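Local coordinates for protein AimR transcriptional regulator (Bacillus phage phi3T, PDB 5ZVV) that activates transcription of the phage aimX locus as a homodimer, apparently favouring lytic replication until the arbitrium peptide converts it to an inactive monomer and lysogeny follows, at residues 289-292 / 293-297; 325-328 / 329-332. All blocks are in the same frame, centred on the assembly; numbering follows the deposited sequence.

Contact 1. Residues 289-292 / 293-297; sequences DNIK and YLQLR
Asn290 lays its side-chain amide over the ring of Tyr293 at the start of helix 291-304. CG of Asn290 stands anti to the backbone N (chi1 -179°), which turns OD1 back over the first turn, where peptide N-H groups have no earlier carbonyl to bond. There OD1 accepts from Lys292 N at 2.7 Å and, weakly, from Tyr293 N at 3.4 Å. This is an Asn N-cap, a place that suits a short side chain with an acceptor one bond beyond CG.

The same oxygen lies 4.0 Å above the plane of the Tyr293 ring, offset toward the rim, and the amide and ring planes are only 29° apart, so the two groups stack. CB of Asn290 comes to 3.6 Å from Tyr293 CD2. Tyr293 reaches this position with its CG beside its own backbone N (chi1 -55°), and the ring also packs on Glu264 and Met265 of helix 260-277. This contact between helix 291-304 and helix 260-277 is consistent with the all-helical, TPR-like architecture of the family.

Regular helix bonding begins at the cap itself, with Leu294 N donating to Asn290 O at 2.9 Å. Leu294 bends its branched end back toward the preceding loop, CD1 lying 3.4 Å from Asp289 O, while its side chain also meets helix 307-318. One turn after Ile291, the extended Gln295 runs alongside it, with NE2 4.0 Å from Ile291 CG2; that amide nitrogen donates to Gln322 OE1, an uncharged donor suited to a buried interhelical position.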
loop_
_atom_site.group_PDB
_atom_site.type_symbol
_atom_site.label_atom_id
_atom_site.label_comp_id
_atom_site.label_asym_id
_atom_site.label_seq_id
_atom_site.Cartn_x
_atom_site.Cartn_y
_atom_site.Cartn_z
ATOM N N ASP A 289 -15.905 28.008 -4.444
ATOM C CA ASP A 289 -16.721 26.821 -4.220
ATOM C C ASP A 289 -15.850 25.581 -4.068
ATOM O O ASP A 289 -16.347 24.456 -4.180
ATOM C CB ASP A 289 -17.762 26.635 -5.329
ATOM C CG ASP A 289 -17.149 26.511 -6.708
ATOM O OD1 ASP A 289 -15.924 26.696 -6.852
ATOM O OD2 ASP A 289 -17.910 26.230 -7.660
ATOM N N ASN A 290 -14.553 25.775 -3.832
ATOM C CA ASN A 290 -13.682 24.686 -3.416
ATOM C C ASN A 290 -14.253 24.023 -2.169
ATOM O O ASN A 290 -14.727 24.699 -1.254
ATOM C CB ASN A 290 -12.274 25.222 -3.145
ATOM C CG ASN A 290 -11.298 24.141 -2.717
ATOM O OD1 ASN A 290 -11.366 23.632 -1.598
ATOM N ND2 ASN A 290 -10.368 23.802 -3.602
ATOM N N ILE A 291 -14.210 22.689 -2.140
ATOM C CA ILE A 291 -14.808 21.950 -1.029
ATOM C C ILE A 291 -14.189 22.377 0.297
ATOM O O ILE A 291 -14.898 22.631 1.279
ATOM C CB ILE A 291 -14.669 20.433 -1.250
ATOM C CG1 ILE A 291 -15.534 19.975 -2.426
ATOM C CG2 ILE A 291 -15.047 19.669 0.020
ATOM C CD1 ILE A 291 -15.383 18.503 -2.753
ATOM N N LYS A 292 -12.860 22.473 0.347
ATOM C CA LYS A 292 -12.214 22.758 1.625
ATOM C C LYS A 292 -12.532 24.167 2.110
ATOM O O LYS A 292 -12.831 24.367 3.293
ATOM C CB LYS A 292 -10.701 22.559 1.524
ATOM C CG LYS A 292 -9.996 22.751 2.862
ATOM C CD LYS A 292 -8.492 22.553 2.768
ATOM C CE LYS A 292 -7.841 22.738 4.134
ATOM N NZ LYS A 292 -6.356 22.655 4.071
ATOM N N TYR A 293 -12.476 25.156 1.216
ATOM C CA TYR A 293 -12.712 26.531 1.643
ATOM C C TYR A 293 -14.180 26.765 1.969
ATOM O O TYR A 293 -14.498 27.568 2.855
ATOM C CB TYR A 293 -12.218 27.502 0.569
ATOM C CG TYR A 293 -10.767 27.275 0.213
ATOM C CD1 TYR A 293 -9.856 26.868 1.181
ATOM C CD2 TYR A 293 -10.314 27.434 -1.088
ATOM C CE1 TYR A 293 -8.536 26.643 0.867
ATOM C CE2 TYR A 293 -8.995 27.211 -1.414
ATOM C CZ TYR A 293 -8.108 26.815 -0.431
ATOM O OH TYR A 293 -6.791 26.589 -0.748
ATOM N N LEU A 294 -15.083 26.067 1.274
ATOM C CA LEU A 294 -16.487 26.065 1.673
ATOM C C LEU A 294 -16.656 25.474 3.066
ATOM O O LEU A 294 -17.416 26.005 3.885
ATOM C CB LEU A 294 -17.321 25.282 0.658
ATOM C CG LEU A 294 -17.657 25.994 -0.650
ATOM C CD1 LEU A 294 -18.453 25.071 -1.568
ATOM C CD2 LEU A 294 -18.424 27.275 -0.364
ATOM N N GLN A 295 -15.954 24.370 3.351
ATOM C CA GLN A 295 -15.998 23.776 4.684
ATOM C C GLN A 295 -15.512 24.755 5.742
ATOM O O GLN A 295 -16.114 24.871 6.814
ATOM C CB GLN A 295 -15.151 22.506 4.732
ATOM C CG GLN A 295 -15.766 21.291 4.071
ATOM C CD GLN A 295 -14.987 20.034 4.387
ATOM O OE1 GLN A 295 -13.931 20.090 5.021
ATOM N NE2 GLN A 295 -15.504 18.889 3.956
ATOM N N LEU A 296 -14.413 25.460 5.458
ATOM C CA LEU A 296 -13.879 26.424 6.413
ATOM C C LEU A 296 -14.844 27.582 6.627
ATOM O O LEU A 296 -15.003 28.070 7.753
ATOM C CB LEU A 296 -12.522 26.929 5.932
ATOM C CG LEU A 296 -11.443 25.846 5.969
ATOM C CD1 LEU A 296 -10.122 26.352 5.419
ATOM C CD2 LEU A 296 -11.280 25.349 7.392
ATOM N N ARG A 297 -15.503 28.032 5.555
ATOM C CA ARG A 297 -16.488 29.101 5.683
ATOM C C ARG A 297 -17.679 28.653 6.525
ATOM O O ARG A 297 -18.187 29.420 7.353
ATOM C CB ARG A 297 -16.941 29.555 4.295
ATOM C CG ARG A 297 -17.982 30.657 4.288
ATOM C CD ARG A 297 -18.340 31.048 2.865
ATOM N NE ARG A 297 -19.390 32.059 2.828
ATOM C CZ ARG A 297 -19.942 32.526 1.712
ATOM N NH1 ARG A 297 -19.544 32.071 0.529
ATOM N NH2 ARG A 297 -20.893 33.446 1.780
#

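Contact 2. Residues 325-328 / 329-332; sequences NELG and FYYY
Residues 325-328 and 329-332 form consecutive turns of helix 324-338, joined by i to i+4 backbone bonds. Phe329 N donates to Asn325 O at 3.1 Å, Tyr330 N to Glu326 O at 2.8 Å and Tyr332 N to Gly328 O at 3.0 Å. Gly328 O also accepts from the Ser347 hydroxyl, so a neighbouring helix approaches the backbone closely beside a residue that has no side chain.

Asn325 and Phe329 lie side by side on one flank. With CG of Asn325 anti to the backbone N (chi1 -164°), OD1 reaches the ring edge of Phe329 in its plane, 3.3 Å from CE2. The amide and ring planes stand 73° apart, so this is an edge approach of an oxygen to the weakly positive ring hydrogens, not a stack. The other end of the amide, ND2, is held by Asp356 and Ser354, which probably fixes the flip that presents OD1 to the ring.

Leu327 serves the other flank. Its CD2 touches Tyr331 CE2 at 3.7 Å and Tyr330 CD2 at 4.1 Å, and its CB lies at the Tyr331 ring edge, in plane. The two tyrosines meet edge to face: Tyr330 CD2 sits 3.8 Å above the centre of the Tyr331 ring. Leucine suits this place because its branched end can put one methyl, CD2, against both rings at once.

Tyr331 meets Tyr350, and Phe329 meets Phe351 edge-to-face, both on helix 341-353; such aromatic packing between helices that follow one another closely in the chain is consistent with the TPR-like helical architecture of AimR.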
loop_
_atom_site.group_PDB
_atom_site.type_symbol
_atom_site.label_atom_id
_atom_site.label_comp_id
_atom_site.label_asym_id
_atom_site.label_seq_id
_atom_site.Cartn_x
_atom_site.Cartn_y
_atom_site.Cartn_z
ATOM N N ASN A 325 -11.384 11.988 3.812
ATOM C CA ASN A 325 -10.844 12.949 4.774
ATOM C C ASN A 325 -11.746 14.179 4.875
ATOM O O ASN A 325 -12.149 14.598 5.977
ATOM C CB ASN A 325 -9.423 13.334 4.353
ATOM C CG ASN A 325 -8.636 14.005 5.462
ATOM O OD1 ASN A 325 -8.446 15.220 5.454
ATOM N ND2 ASN A 325 -8.165 13.213 6.420
ATOM N N GLU A 326 -12.088 14.760 3.720
ATOM C CA GLU A 326 -13.063 15.841 3.676
ATOM C C GLU A 326 -14.368 15.440 4.342
ATOM O O GLU A 326 -15.044 16.285 4.935
ATOM C CB GLU A 326 -13.321 16.262 2.227
ATOM C CG GLU A 326 -12.170 17.018 1.580
ATOM C CD GLU A 326 -12.307 17.117 0.073
ATOM O OE1 GLU A 326 -13.092 16.338 -0.508
ATOM O OE2 GLU A 326 -11.631 17.977 -0.533
ATOM N N LEU A 327 -14.743 14.161 4.259
ATOM C CA LEU A 327 -15.955 13.714 4.934
ATOM C C LEU A 327 -15.764 13.650 6.442
ATOM O O LEU A 327 -16.724 13.855 7.194
ATOM C CB LEU A 327 -16.396 12.360 4.386
ATOM C CG LEU A 327 -17.134 12.441 3.050
ATOM C CD1 LEU A 327 -17.509 11.054 2.551
ATOM C CD2 LEU A 327 -18.368 13.322 3.186
ATOM N N GLY A 328 -14.545 13.369 6.903
ATOM C CA GLY A 328 -14.271 13.456 8.328
ATOM C C GLY A 328 -14.488 14.858 8.859
ATOM O O GLY A 328 -15.187 15.063 9.862
ATOM N N PHE A 329 -13.911 15.853 8.176
ATOM C CA PHE A 329 -14.197 17.238 8.555
ATOM C C PHE A 329 -15.686 17.550 8.437
ATOM O O PHE A 329 -16.272 18.176 9.331
ATOM C CB PHE A 329 -13.378 18.203 7.700
ATOM C CG PHE A 329 -11.912 18.187 8.007
ATOM C CD1 PHE A 329 -11.417 18.869 9.108
ATOM C CD2 PHE A 329 -11.027 17.493 7.200
ATOM C CE1 PHE A 329 -10.068 18.857 9.396
ATOM C CE2 PHE A 329 -9.673 17.476 7.486
ATOM C CZ PHE A 329 -9.193 18.159 8.585
ATOM N N TYR A 330 -16.313 17.100 7.347
ATOM C CA TYR A 330 -17.715 17.412 7.076
ATOM C C TYR A 330 -18.615 16.950 8.213
ATOM O O TYR A 330 -19.418 17.728 8.744
ATOM C CB TYR A 330 -18.130 16.766 5.750
ATOM C CG TYR A 330 -19.608 16.834 5.425
ATOM C CD1 TYR A 330 -20.151 17.942 4.787
ATOM C CD2 TYR A 330 -20.454 15.775 5.730
ATOM C CE1 TYR A 330 -21.499 18.001 4.480
ATOM C CE2 TYR A 330 -21.802 15.825 5.429
ATOM C CZ TYR A 330 -22.321 16.939 4.804
ATOM O OH TYR A 330 -23.664 16.986 4.504
ATOM N N TYR A 331 -18.492 15.681 8.608
ATOM C CA TYR A 331 -19.298 15.190 9.715
ATOM C C TYR A 331 -18.863 15.777 11.052
ATOM O O TYR A 331 -19.673 15.813 11.986
ATOM C CB TYR A 331 -19.239 13.664 9.776
ATOM C CG TYR A 331 -19.848 12.977 8.574
ATOM C CD1 TYR A 331 -21.207 12.691 8.529
ATOM C CD2 TYR A 331 -19.065 12.618 7.487
ATOM C CE1 TYR A 331 -21.768 12.064 7.432
ATOM C CE2 TYR A 331 -19.617 11.990 6.384
ATOM C CZ TYR A 331 -20.968 11.716 6.363
ATOM O OH TYR A 331 -21.524 11.090 5.270
ATOM N N TYR A 332 -17.618 16.253 11.170
ATOM C CA TYR A 332 -17.254 16.999 12.371
ATOM C C TYR A 332 -18.066 18.287 12.482
ATOM O O TYR A 332 -18.583 18.619 13.555
ATOM C CB TYR A 332 -15.755 17.302 12.387
ATOM C CG TYR A 332 -15.340 18.205 13.528
ATOM C CD1 TYR A 332 -15.419 17.770 14.846
ATOM C CD2 TYR A 332 -14.874 19.491 13.291
ATOM C CE1 TYR A 332 -15.047 18.591 15.893
ATOM C CE2 TYR A 332 -14.496 20.319 14.336
ATOM C CZ TYR A 332 -14.586 19.863 15.632
ATOM O OH TYR A 332 -14.212 20.680 16.674
#

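In the fold
Contact 1 comes first along the chain, at the start of helix 291-304, and contact 2 follows in helix 324-338, with helix 307-318 between them. Their centres are 12 Å apart, and they touch directly: Gln295 NE2 probably donates to Glu326 O at 2.8 Å, Gln295 OE1 packs on Phe329 CB, and Ile291 CG2 lies 3.7 Å from Glu326 CD. Both lie about 20 to 23 Å from the chain centre, within the same TPR-like region. Their contact brings together two helices separated in sequence by helix 307-318; 289-297 also packs on helix 260-277, and 325-332 on helix 341-353, consistent with a continuous stack of helices in the C-terminal part.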